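Local coordinates for hypothetical protein MM_2497 (Methanosarcina mazei, PDB 2I5E), which probably transfers GMP from GTP to (2S)-2-phospholactate, releasing diphosphate, as a guanylyltransferase of coenzyme F420 biosynthesis, at residues E180-I183 / A189-Y192; R5-Y10 / N81-E86; I118-G123 / S144-H149; P134-V139 / S156-E161; S42-G47 / M64-V69. All coordinates share one frame; numbering follows the deposited sequence.

Contact 1: residues E180-I183 / A189-Y192; sequences ELLI and AKDY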
# COMPACT_ATOMS: atom_id res chain seq x y z
N GLU A 180 -9.91 -1.83 3.67
CA GLU A 180 -8.69 -1.31 4.24
C GLU A 180 -9.07 -0.25 5.25
O GLU A 180 -8.42 -0.06 6.21
CB GLU A 180 -7.77 -0.64 3.18
CG GLU A 180 -7.35 -1.50 2.00
CD GLU A 180 -6.51 -2.70 2.47
OE1 GLU A 180 -5.90 -2.68 3.56
OE2 GLU A 180 -6.50 -3.72 1.80
N LEU A 181 -10.07 0.55 4.92
CA LEU A 181 -10.54 1.58 5.84
C LEU A 181 -11.05 0.96 7.21
O LEU A 181 -10.76 1.47 8.30
CB LEU A 181 -11.67 2.36 5.16
CG LEU A 181 -12.15 3.60 5.94
CD1 LEU A 181 -10.94 4.48 6.51
CD2 LEU A 181 -13.06 4.40 5.03
N LEU A 182 -11.88 -0.07 7.08
CA LEU A 182 -12.34 -0.79 8.27
C LEU A 182 -11.14 -1.41 9.06
O LEU A 182 -11.03 -1.25 10.30
CB LEU A 182 -13.43 -1.79 7.91
CG LEU A 182 -14.81 -1.20 7.63
CD1 LEU A 182 -15.87 -2.35 7.34
CD2 LEU A 182 -15.36 -0.06 8.51
N ILE A 183 -10.20 -2.05 8.37
CA ILE A 183 -9.08 -2.60 9.12
C ILE A 183 -8.18 -1.52 9.78
O ILE A 183 -7.83 -1.68 10.92
CB ILE A 183 -8.18 -3.50 8.26
CG1 ILE A 183 -9.03 -4.65 7.68
CG2 ILE A 183 -6.84 -3.80 9.03
CD1 ILE A 183 -9.08 -5.90 8.39
N ALA A 189 -15.08 8.75 8.83
CA ALA A 189 -15.36 8.16 7.53
C ALA A 189 -15.48 6.66 7.81
O ALA A 189 -16.45 6.00 7.40
CB ALA A 189 -14.16 8.54 6.51
N LYS A 190 -14.54 6.14 8.61
CA LYS A 190 -14.54 4.75 9.02
C LYS A 190 -15.83 4.41 9.78
O LYS A 190 -16.53 3.42 9.47
CB LYS A 190 -13.28 4.44 9.83
CG LYS A 190 -13.12 2.91 10.22
CD LYS A 190 -13.48 2.69 11.71
CE LYS A 190 -13.30 1.21 12.13
NZ LYS A 190 -11.86 0.64 11.92
N ASP A 191 -16.23 5.27 10.71
CA ASP A 191 -17.50 4.95 11.51
C ASP A 191 -18.67 4.90 10.62
O ASP A 191 -19.57 4.15 10.88
CB ASP A 191 -17.76 5.99 12.63
CG ASP A 191 -16.59 6.13 13.53
OD1 ASP A 191 -15.86 5.13 13.62
OD2 ASP A 191 -16.34 7.21 14.09
N TYR A 192 -18.65 5.71 9.55
CA TYR A 192 -19.78 5.77 8.63
C TYR A 192 -19.96 4.43 7.95
O TYR A 192 -21.03 3.85 7.91
CB TYR A 192 -19.56 6.94 7.60
CG TYR A 192 -20.68 7.13 6.54
CD1 TYR A 192 -21.83 7.89 6.84
CD2 TYR A 192 -20.60 6.55 5.28
CE1 TYR A 192 -22.91 8.05 5.93
CE2 TYR A 192 -21.65 6.70 4.33
CZ TYR A 192 -22.80 7.48 4.68
OH TYR A 192 -23.83 7.69 3.74

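Contact 2: residues R5-Y10 / N81-E86; sequences RAVIPY and NRYLKE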
# COMPACT_ATOMS: atom_id res chain seq x y z
N ARG A 5 1.60 26.47 0.21
CA ARG A 5 0.16 26.28 0.04
C ARG A 5 -0.25 24.78 -0.17
O ARG A 5 0.53 23.95 -0.62
CB ARG A 5 -0.36 27.18 -1.08
CG ARG A 5 0.29 26.92 -2.35
CD ARG A 5 0.59 28.17 -3.11
NE ARG A 5 -0.59 28.73 -3.77
CZ ARG A 5 -1.01 29.98 -3.59
NH1 ARG A 5 -0.35 30.79 -2.77
NH2 ARG A 5 -2.08 30.44 -4.24
N ALA A 6 -1.46 24.44 0.22
CA ALA A 6 -1.94 23.10 -0.02
C ALA A 6 -3.29 23.25 -0.65
O ALA A 6 -4.08 24.03 -0.13
CB ALA A 6 -2.00 22.26 1.28
N VAL A 7 -3.54 22.42 -1.70
CA VAL A 7 -4.77 22.36 -2.50
C VAL A 7 -5.32 20.91 -2.54
O VAL A 7 -4.54 19.90 -2.58
CB VAL A 7 -4.52 22.96 -3.92
CG1 VAL A 7 -3.64 22.10 -4.82
CG2 VAL A 7 -5.76 23.35 -4.65
N ILE A 8 -6.64 20.81 -2.44
CA ILE A 8 -7.40 19.57 -2.47
C ILE A 8 -8.42 19.72 -3.58
O ILE A 8 -9.29 20.49 -3.48
CB ILE A 8 -8.22 19.27 -1.13
CG1 ILE A 8 -7.33 19.21 0.15
CG2 ILE A 8 -9.05 18.02 -1.22
CD1 ILE A 8 -8.13 19.54 1.38
N PRO A 9 -8.22 19.03 -4.69
CA PRO A 9 -9.23 18.85 -5.77
C PRO A 9 -10.44 18.09 -5.23
O PRO A 9 -10.30 17.01 -4.63
CB PRO A 9 -8.46 18.02 -6.83
CG PRO A 9 -7.25 17.42 -6.10
CD PRO A 9 -6.94 18.33 -4.94
N TYR A 10 -11.63 18.64 -5.34
CA TYR A 10 -12.81 18.03 -4.72
C TYR A 10 -14.09 18.35 -5.52
O TYR A 10 -14.32 19.50 -5.90
CB TYR A 10 -12.98 18.55 -3.29
CG TYR A 10 -14.15 18.01 -2.55
CD1 TYR A 10 -14.21 16.63 -2.20
CD2 TYR A 10 -15.23 18.85 -2.16
CE1 TYR A 10 -15.26 16.10 -1.52
CE2 TYR A 10 -16.31 18.31 -1.46
CZ TYR A 10 -16.30 16.94 -1.13
OH TYR A 10 -17.32 16.38 -0.47
N ASN A 81 -3.19 22.99 -12.93
CA ASN A 81 -2.03 23.56 -13.60
C ASN A 81 -2.07 25.12 -13.60
O ASN A 81 -1.02 25.75 -13.40
CB ASN A 81 -1.87 22.98 -14.97
CG ASN A 81 -1.03 21.73 -14.97
OD1 ASN A 81 -0.04 21.63 -14.26
ND2 ASN A 81 -1.44 20.73 -15.78
N ARG A 82 -3.28 25.71 -13.72
CA ARG A 82 -3.50 27.14 -13.40
C ARG A 82 -3.11 27.57 -11.94
O ARG A 82 -2.33 28.48 -11.73
CB ARG A 82 -4.95 27.52 -13.76
CG ARG A 82 -5.24 29.05 -13.93
CD ARG A 82 -6.69 29.26 -14.45
NE ARG A 82 -7.60 29.69 -13.39
CZ ARG A 82 -8.69 30.44 -13.60
NH1 ARG A 82 -9.02 30.83 -14.84
NH2 ARG A 82 -9.49 30.79 -12.57
N TYR A 83 -3.56 26.81 -10.94
CA TYR A 83 -3.17 27.03 -9.56
C TYR A 83 -1.64 26.96 -9.40
O TYR A 83 -1.01 27.82 -8.78
CB TYR A 83 -3.86 25.95 -8.74
CG TYR A 83 -3.67 26.07 -7.24
CD1 TYR A 83 -4.63 26.68 -6.46
CD2 TYR A 83 -2.49 25.62 -6.63
CE1 TYR A 83 -4.44 26.76 -5.10
CE2 TYR A 83 -2.32 25.72 -5.26
CZ TYR A 83 -3.32 26.27 -4.53
OH TYR A 83 -3.15 26.35 -3.18
N LEU A 84 -1.01 25.95 -9.97
CA LEU A 84 0.42 25.89 -9.94
C LEU A 84 1.09 27.16 -10.52
O LEU A 84 1.98 27.68 -9.89
CB LEU A 84 0.93 24.62 -10.66
CG LEU A 84 0.94 23.28 -9.87
CD1 LEU A 84 1.74 22.28 -10.71
CD2 LEU A 84 1.60 23.45 -8.53
N LYS A 85 0.65 27.64 -11.70
CA LYS A 85 1.17 28.88 -12.34
C LYS A 85 1.12 30.15 -11.45
O LYS A 85 1.97 31.03 -11.58
CB LYS A 85 0.42 29.18 -13.65
CG LYS A 85 0.71 28.18 -14.79
CD LYS A 85 -0.06 28.53 -16.12
CE LYS A 85 -0.69 27.24 -16.76
NZ LYS A 85 0.35 26.40 -17.48
N GLU A 86 0.14 30.22 -10.55
CA GLU A 86 -0.12 31.41 -9.79
C GLU A 86 0.53 31.30 -8.43
O GLU A 86 0.69 32.31 -7.74
CB GLU A 86 -1.65 31.64 -9.72
CG GLU A 86 -2.23 32.15 -11.09
CD GLU A 86 -3.72 31.89 -11.31
OE1 GLU A 86 -4.45 31.45 -10.37
OE2 GLU A 86 -4.19 32.14 -12.45
O HOH W 1 -2.19 29.05 -6.60

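Contact 3: residues I118-G123 / S144-H149; sequences IVPGKG and SSFLTH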
# COMPACT_ATOMS: atom_id res chain seq x y z
N ILE A 118 6.57 12.47 -4.14
CA ILE A 118 5.41 11.82 -4.62
C ILE A 118 4.99 10.52 -3.91
O ILE A 118 5.84 9.61 -3.65
CB ILE A 118 5.45 11.77 -6.09
CG1 ILE A 118 4.48 10.75 -6.64
CG2 ILE A 118 6.87 11.63 -6.61
CD1 ILE A 118 4.43 10.83 -8.06
N VAL A 119 3.71 10.52 -3.53
CA VAL A 119 2.97 9.41 -2.95
C VAL A 119 2.07 8.65 -3.96
O VAL A 119 1.08 9.22 -4.50
CB VAL A 119 2.04 9.95 -1.83
CG1 VAL A 119 1.51 8.82 -0.94
CG2 VAL A 119 2.84 10.98 -1.02
N PRO A 120 2.40 7.36 -4.23
CA PRO A 120 1.65 6.55 -5.17
C PRO A 120 0.32 6.23 -4.57
O PRO A 120 0.22 6.14 -3.32
CB PRO A 120 2.45 5.28 -5.34
CG PRO A 120 3.41 5.20 -4.12
CD PRO A 120 3.52 6.61 -3.58
N GLY A 121 -0.71 6.09 -5.41
CA GLY A 121 -1.88 5.43 -4.94
C GLY A 121 -1.98 4.11 -5.68
O GLY A 121 -1.04 3.70 -6.40
N LYS A 122 -3.07 3.37 -5.47
CA LYS A 122 -3.10 2.10 -6.31
C LYS A 122 -3.33 2.31 -7.84
O LYS A 122 -3.78 3.38 -8.27
CB LYS A 122 -3.96 0.99 -5.77
CG LYS A 122 -5.37 1.38 -5.68
CD LYS A 122 -6.27 0.11 -5.40
CE LYS A 122 -7.56 0.59 -4.64
NZ LYS A 122 -7.85 2.15 -4.83
N GLY A 123 -3.05 1.25 -8.60
CA GLY A 123 -3.01 1.22 -10.06
C GLY A 123 -2.23 2.35 -10.67
O GLY A 123 -2.68 2.89 -11.67
N SER A 144 -1.86 6.69 -16.01
CA SER A 144 -0.71 6.30 -15.33
C SER A 144 0.07 7.47 -14.69
O SER A 144 1.21 7.66 -14.98
CB SER A 144 0.15 5.57 -16.29
OG SER A 144 1.18 5.00 -15.55
N SER A 145 -0.51 8.15 -13.70
CA SER A 145 -0.01 9.50 -13.33
C SER A 145 1.22 9.42 -12.48
O SER A 145 2.00 10.34 -12.46
CB SER A 145 -1.09 10.32 -12.63
OG SER A 145 -1.64 9.67 -11.45
N PHE A 146 1.35 8.35 -11.70
CA PHE A 146 2.53 8.22 -10.83
C PHE A 146 3.80 8.24 -11.70
O PHE A 146 4.68 9.04 -11.46
CB PHE A 146 2.46 6.95 -9.94
CG PHE A 146 3.76 6.64 -9.21
CD1 PHE A 146 4.12 7.39 -8.09
CD2 PHE A 146 4.64 5.67 -9.69
CE1 PHE A 146 5.32 7.18 -7.45
CE2 PHE A 146 5.85 5.45 -9.10
CZ PHE A 146 6.21 6.13 -7.98
N LEU A 147 3.91 7.30 -12.67
CA LEU A 147 5.07 7.22 -13.60
C LEU A 147 5.21 8.54 -14.38
O LEU A 147 6.28 9.06 -14.46
CB LEU A 147 4.91 5.99 -14.55
CG LEU A 147 5.11 4.56 -13.93
CD1 LEU A 147 4.93 3.35 -14.90
CD2 LEU A 147 6.49 4.43 -13.27
N THR A 148 4.12 9.13 -14.84
CA THR A 148 4.18 10.39 -15.53
C THR A 148 4.78 11.56 -14.75
O THR A 148 5.56 12.36 -15.32
CB THR A 148 2.83 10.76 -16.03
OG1 THR A 148 2.35 9.71 -16.85
CG2 THR A 148 2.93 12.02 -16.95
N HIS A 149 4.42 11.69 -13.45
CA HIS A 149 4.97 12.73 -12.55
C HIS A 149 6.43 12.56 -12.15
O HIS A 149 7.20 13.56 -11.89
CB HIS A 149 4.11 12.80 -11.22
CG HIS A 149 2.73 13.34 -11.44
ND1 HIS A 149 1.61 12.82 -10.81
CD2 HIS A 149 2.29 14.42 -12.14
CE1 HIS A 149 0.53 13.48 -11.22
NE2 HIS A 149 0.92 14.47 -12.00

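Contact 4: residues P134-V139 / S156-E161; sequences PSKYRV and SGQDFE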
# COMPACT_ATOMS: atom_id res chain seq x y z
N PRO A 134 7.08 25.27 -8.34
CA PRO A 134 5.91 25.11 -9.20
C PRO A 134 6.09 25.61 -10.62
O PRO A 134 5.39 25.24 -11.52
CB PRO A 134 4.85 25.92 -8.48
CG PRO A 134 5.52 26.49 -7.24
CD PRO A 134 6.72 25.72 -7.00
N SER A 135 7.09 26.45 -10.81
CA SER A 135 7.27 27.21 -12.06
C SER A 135 7.84 26.26 -13.06
O SER A 135 7.68 26.48 -14.25
CB SER A 135 8.23 28.44 -11.85
OG SER A 135 9.41 28.13 -11.08
N LYS A 136 8.46 25.17 -12.55
CA LYS A 136 9.18 24.15 -13.32
C LYS A 136 8.45 22.79 -13.40
O LYS A 136 9.00 21.84 -13.93
CB LYS A 136 10.57 23.90 -12.69
CG LYS A 136 11.71 24.75 -13.28
CD LYS A 136 13.01 24.07 -12.97
CE LYS A 136 13.97 24.12 -14.14
NZ LYS A 136 15.07 23.11 -13.87
N TYR A 137 7.22 22.73 -12.89
CA TYR A 137 6.44 21.49 -12.81
C TYR A 137 5.10 21.59 -13.46
O TYR A 137 4.47 22.64 -13.39
CB TYR A 137 6.28 21.04 -11.36
CG TYR A 137 6.07 19.52 -11.32
CD1 TYR A 137 7.15 18.63 -11.51
CD2 TYR A 137 4.78 18.98 -11.13
CE1 TYR A 137 6.93 17.22 -11.48
CE2 TYR A 137 4.56 17.59 -11.08
CZ TYR A 137 5.62 16.73 -11.28
OH TYR A 137 5.37 15.38 -11.24
N ARG A 138 4.65 20.51 -14.11
CA ARG A 138 3.33 20.43 -14.73
C ARG A 138 2.65 19.12 -14.23
O ARG A 138 3.30 18.13 -14.11
CB ARG A 138 3.53 20.51 -16.28
CG ARG A 138 2.37 19.95 -17.14
CD ARG A 138 2.74 19.90 -18.70
NE ARG A 138 3.63 18.77 -19.05
CZ ARG A 138 3.22 17.50 -19.16
NH1 ARG A 138 1.95 17.21 -18.95
NH2 ARG A 138 4.07 16.51 -19.50
N VAL A 139 1.39 19.10 -13.84
CA VAL A 139 0.76 17.88 -13.41
C VAL A 139 -0.07 17.23 -14.52
O VAL A 139 -0.63 17.95 -15.38
CB VAL A 139 -0.29 18.07 -12.21
CG1 VAL A 139 0.37 18.68 -10.92
CG2 VAL A 139 -1.47 18.89 -12.66
N SER A 156 12.63 17.58 -16.40
CA SER A 156 12.72 18.95 -15.97
C SER A 156 13.89 19.23 -14.98
O SER A 156 14.01 20.33 -14.43
CB SER A 156 11.37 19.42 -15.39
OG SER A 156 11.42 19.59 -13.97
N GLY A 157 14.77 18.26 -14.76
CA GLY A 157 16.02 18.59 -14.06
C GLY A 157 15.93 18.30 -12.59
O GLY A 157 16.95 18.16 -11.89
N GLN A 158 14.69 18.12 -12.15
CA GLN A 158 14.35 18.00 -10.77
C GLN A 158 14.35 16.56 -10.24
O GLN A 158 13.90 15.62 -10.91
CB GLN A 158 13.00 18.64 -10.62
CG GLN A 158 13.08 20.16 -10.99
CD GLN A 158 11.92 20.84 -10.44
OE1 GLN A 158 11.88 21.20 -9.24
NE2 GLN A 158 10.88 20.91 -11.26
N ASP A 159 14.91 16.37 -9.06
CA ASP A 159 14.94 15.05 -8.46
C ASP A 159 13.61 14.81 -7.61
O ASP A 159 12.85 15.77 -7.33
CB ASP A 159 16.29 14.85 -7.70
CG ASP A 159 16.50 15.85 -6.55
OD1 ASP A 159 15.52 16.59 -6.21
OD2 ASP A 159 17.63 15.84 -5.93
N PHE A 160 13.29 13.56 -7.29
CA PHE A 160 11.99 13.29 -6.66
C PHE A 160 12.27 12.23 -5.63
O PHE A 160 13.17 11.41 -5.83
CB PHE A 160 10.88 12.87 -7.65
CG PHE A 160 11.21 11.65 -8.50
CD1 PHE A 160 11.02 10.34 -7.99
CD2 PHE A 160 11.70 11.80 -9.82
CE1 PHE A 160 11.33 9.19 -8.74
CE2 PHE A 160 12.01 10.66 -10.56
CZ PHE A 160 11.80 9.34 -10.00
N GLU A 161 11.57 12.31 -4.50
CA GLU A 161 11.43 11.28 -3.56
C GLU A 161 10.08 10.58 -3.77
O GLU A 161 9.06 11.25 -3.85
CB GLU A 161 11.37 11.92 -2.20
CG GLU A 161 11.68 10.93 -1.16
CD GLU A 161 11.43 11.41 0.21
OE1 GLU A 161 11.56 12.62 0.48
OE2 GLU A 161 11.01 10.57 1.02

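Contact 5: residues S42-G47 / M64-V69; sequences SLKGAG and MTEARV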
# COMPACT_ATOMS: atom_id res chain seq x y z
N SER A 42 -6.13 16.75 8.75
CA SER A 42 -4.69 16.39 8.78
C SER A 42 -3.74 17.48 8.34
O SER A 42 -2.62 17.59 8.88
CB SER A 42 -4.38 15.11 8.07
OG SER A 42 -4.90 14.07 8.80
N LEU A 43 -4.16 18.27 7.37
CA LEU A 43 -3.35 19.37 6.88
C LEU A 43 -3.19 20.41 7.99
O LEU A 43 -2.11 20.98 8.16
CB LEU A 43 -3.93 20.00 5.60
CG LEU A 43 -4.00 19.03 4.42
CD1 LEU A 43 -4.91 19.52 3.23
CD2 LEU A 43 -2.61 18.65 3.92
N LYS A 44 -4.28 20.65 8.73
CA LYS A 44 -4.22 21.67 9.74
C LYS A 44 -3.35 21.09 10.86
O LYS A 44 -2.40 21.73 11.30
CB LYS A 44 -5.65 22.10 10.14
CG LYS A 44 -6.29 23.05 9.15
CD LYS A 44 -5.38 24.33 8.94
CE LYS A 44 -6.10 25.68 8.82
NZ LYS A 44 -7.61 25.71 9.21
N GLY A 45 -3.55 19.80 11.17
CA GLY A 45 -2.80 19.11 12.22
C GLY A 45 -1.33 19.16 11.94
O GLY A 45 -0.53 19.02 12.84
N ALA A 46 -0.96 19.40 10.69
CA ALA A 46 0.47 19.47 10.33
C ALA A 46 0.96 20.90 10.32
O ALA A 46 2.08 21.15 9.91
CB ALA A 46 0.72 18.82 8.98
N GLY A 47 0.08 21.83 10.73
CA GLY A 47 0.42 23.24 10.89
C GLY A 47 0.44 24.00 9.57
O GLY A 47 1.10 25.05 9.44
N MSE A 64 -18.12 26.38 5.07
CA MSE A 64 -16.77 25.82 4.93
C MSE A 64 -15.82 26.88 5.33
O MSE A 64 -15.60 27.83 4.58
CB MSE A 64 -16.44 25.34 3.49
CG MSE A 64 -14.95 24.93 3.28
SE MSE A 64 -14.13 23.44 4.35
CE MSE A 64 -15.39 22.94 5.80
N THR A 65 -15.24 26.72 6.50
CA THR A 65 -14.46 27.79 7.07
C THR A 65 -13.09 27.27 7.38
O THR A 65 -12.17 28.07 7.62
CB THR A 65 -15.14 28.33 8.38
OG1 THR A 65 -15.69 27.24 9.16
CG2 THR A 65 -16.23 29.35 8.00
N GLU A 66 -12.95 25.95 7.36
CA GLU A 66 -11.65 25.29 7.60
C GLU A 66 -10.60 25.54 6.48
O GLU A 66 -9.37 25.48 6.70
CB GLU A 66 -11.84 23.77 7.85
CG GLU A 66 -12.36 23.46 9.22
CD GLU A 66 -11.43 23.99 10.33
OE1 GLU A 66 -10.18 23.87 10.22
OE2 GLU A 66 -11.98 24.55 11.31
N ALA A 67 -11.11 25.85 5.30
CA ALA A 67 -10.28 25.95 4.13
C ALA A 67 -10.92 26.95 3.18
O ALA A 67 -12.14 27.13 3.16
CB ALA A 67 -10.10 24.51 3.47
N ARG A 68 -10.10 27.67 2.44
CA ARG A 68 -10.61 28.57 1.42
C ARG A 68 -11.18 27.83 0.16
O ARG A 68 -10.53 26.99 -0.40
CB ARG A 68 -9.50 29.57 1.05
CG ARG A 68 -9.97 30.61 0.08
CD ARG A 68 -8.96 31.69 -0.10
NE ARG A 68 -8.00 31.46 -1.18
CZ ARG A 68 -6.73 31.07 -1.00
NH1 ARG A 68 -6.26 30.82 0.22
NH2 ARG A 68 -5.92 30.94 -2.05
N VAL A 69 -12.36 28.18 -0.30
CA VAL A 69 -12.96 27.43 -1.33
C VAL A 69 -12.61 28.21 -2.57
O VAL A 69 -12.82 29.41 -2.62
CB VAL A 69 -14.51 27.28 -1.18
CG1 VAL A 69 -15.12 26.77 -2.44
CG2 VAL A 69 -14.90 26.32 0.00

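Contact 1: residues E180-I183 / A189-Y192
Lys190 reaches back across the turn between two helices and sets its ammonium on the carbonyl of Leu182. Lys190 NZ lies 2.6 Å from Leu182 O, a short bond. The nitrogen comes in at a C=O...N angle of 132°, tilted 20° from the carbonyl plane. The route there is bent: CG stands opposite the backbone N (chi1 -175°), then kinks at chi2 and chi4 fold the chain round so that NZ meets the oxygen. On the way Lys190 CG skirts the carbonyl O of Leu181 at 3.4 Å, while Lys190 CB packs against CD1 of Leu181 at 4.1 Å. CD2 of Leu182 comes to 4.1 Å from the same CG of Lys190, so both leucines lend methyls to the root of the lysine chain. The contact joins two consecutive helices, 175-184 and 188-194, linked by a short turn. NZ also bonds the carbonyl O of Gly185, in the turn itself, and therefore holds two backbone oxygens near the end of the first helix. A methionine in its place would probably leave the carbonyls of Leu182 and Gly185 without their shared donor and the turn less firmly tied. Beyond the corner, Leu181 packs on Phe31 of helix 25-45 and Leu182 on Leu199 of strand 197-201, while Ile183 packs on Phe146 of the second subunit.

Contact 2: residues R5-Y10 / N81-E86
Tyr83 lays one face of its ring against Val7 and has the largest share of the buried surface, with Arg5 coming in at the phenol end. Val7 CB sits 3.6 Å from Tyr83 CZ, and its two methyls spread over the ring: CG1 lies toward the CD2/CE2 side, while Val7 CG2 makes a CH-pi contact 3.8 Å from the centroid of the Tyr83 ring, 17° off the normal. The first torsion of Tyr83, close to fully extended, sends the ring from the helix down onto the strand. The opposite face is taken by water 1, its O 3.2 Å above the ring plane and over its centre. This water accepts from Arg5 NH2 at 2.7 Å and donates to the carbonyl O of Tyr83 at 2.8 Å, so it bridges strand and helix. Arg5 bends at chi2 and chi3 to get there, bringing NE to 3.5 Å from Tyr83 OH, with guanidinium and ring planes 52° apart. The hydroxyl has its hydrogen bond with Asp52 of strand 50-55. A leucine at Tyr83 would probably leave Val7 poorly covered and deprive Asp52 of its phenol partner. The helix runs nearly antiparallel to the strand, at 170°, with the axes 10.9 Å apart, consistent with the helix-flanked sheet expected of the GT-A clan. Strand 5-9 lies between strands 50-55 and 91-94; helix 76-86 packs over this face through Tyr83, which also rests on Val91, while Ile8 meets Leu36 and Ile40 of helix 25-45 on the other face.

Contact 3: residues I118-G123 / S144-H149
Helix 145-154 packs over the mixed central sheet of this GT-A-clan protein, and here its first turn rests on the end of strand 116-120. Strand and helix segments run roughly antiparallel at 158°, their axes 9.2 Å apart. Phe146 is the main piece from the helix, Ile118 and Pro120 those from the strand. A chi1 of 170° carries the Phe146 ring away from its own N and down toward the strand, where Pro120 CB lies over one face, 4.3 Å from the centroid and 28° off the normal. Ile118 comes up beside the proline: its chain is extended, and Ile118 CD1 reaches Phe146 CD1 at 3.5 Å, approaching the ring obliquely. The same Ile118 methyl touches CB of His149 at 3.7 Å and lies at the edge of the imidazole, so one isoleucine tip bridges two residues a helical turn apart. The imidazole is held from outside the contact, ND1 by the hydroxyl of Thr126 and NE2 by the backbone N of Lys140, while Tyr141 meets it edge-to-face. The strand–helix join is thus entirely apolar: shape and burial hold it, the bonds to Thr126 and Lys140 fix the rotation of the imidazole beside it, and Phe146 and Pro120 carry the apolar surface on to His184 of the second subunit, whose ring Phe146 meets.

Contact 4: residues P134-V139 / S156-E161
Ser156 receives Lys136 at its backbone: NZ of Lys136 donates to the carbonyl O of Ser156 at 3.0 Å, with a C=O...N angle of 159° and a 20° tilt from the carbonyl plane. The lysine chain, bent at chi3, leads across from the loop after strand 126-131. Ser156 OG lies 3.3 Å from the carbonyl O of Lys136. Gly157 follows with positive phi as the C-prime residue of the Schellman motif that ends helix 145-154, closed by Gln158 N on Ala153 O and Gly157 N on Thr154 O. Gln158 then turns its amide back toward the serine hydroxyl. Its NE2 bonds Ser156 OG at 3.1 Å, nearly straight at 166° and in the amide plane, and the same Gln158 nitrogen sits 3.3 Å from Lys136 CB and at the edge of the Tyr137 ring. OE1 of the glutamine is taken by Asn133. From there the chain enters strand 160-162. With both ends of the Gln158 amide bonded, its flip is fixed, and the lysine charge rests on a backbone carbonyl beside a helix C terminus, where the dipole would probably welcome it.

Contact 5: residues S42-G47 / M64-V69
Lys44 and Glu66 start alike, each with CG swung to the far side from its own carbonyl carbon, at chi1 -79° and -76°, and both fold again at chi2 in the same sense. The lysine bends further at chi3 and chi4, which curls it over toward Glu66; the glutamate curls so that its carboxylate turns back beside its own backbone carbonyl. The two side chains cross at a slant, and the ammonium faces two oxygens of one residue. Lys44 NZ donates to the backbone O of Glu66 at 3.1 Å, with a C=O...N angle of 135° and the donor a little off the carbonyl plane. Lys44 NZ also reaches OE1 of Glu66 at 3.3 Å, a salt bridge whose hydrogen bond is weak. Behind the ammonium, Lys44 CE passes 3.9 Å from the backbone O of Glu66, and Lys44 CG lies 4.1 Å from Glu66 OE1. The contact joins the last turn of helix 25-45 to the loop leading into strand 68-71, the strand at one edge of the central sheet within this chain. The helix ends after Gly45, and Gly47, with positive phi, completes a Schellman motif. Beneath this surface link the same elements pack more deeply: Leu43 and Ala67 both rest on Val51 of strand 50-55, and Glu66 also touches Ile40 of the helix. Since its hydrogen bond is weak and Glu66 is exposed, the charge pair is probably softened by solvent, and the carbonyl gives the ammonium a second, uncharged acceptor.

From the N terminus, strand 5-9 packs against helix 76-86 in contact 2, closing a loop of 70 residues; contact 5 nests inside it, tying helix 25-45 to the approach to edge strand 68-71, and the two meet where Ile8 packs on Leu43. Contacts 3 and 4 come later and cross, their segments alternating, so strands 116-120 and 160-162, helix 145-154 and the loop after strand 126-131 interlock. Asn81, bonded to Val139, joins contact 2 to contact 4 on one side of the chain. Contact 1 closes last, a short helix corner whose centre is about 34 Å from that of contact 4; like contact 3, it touches the second subunit.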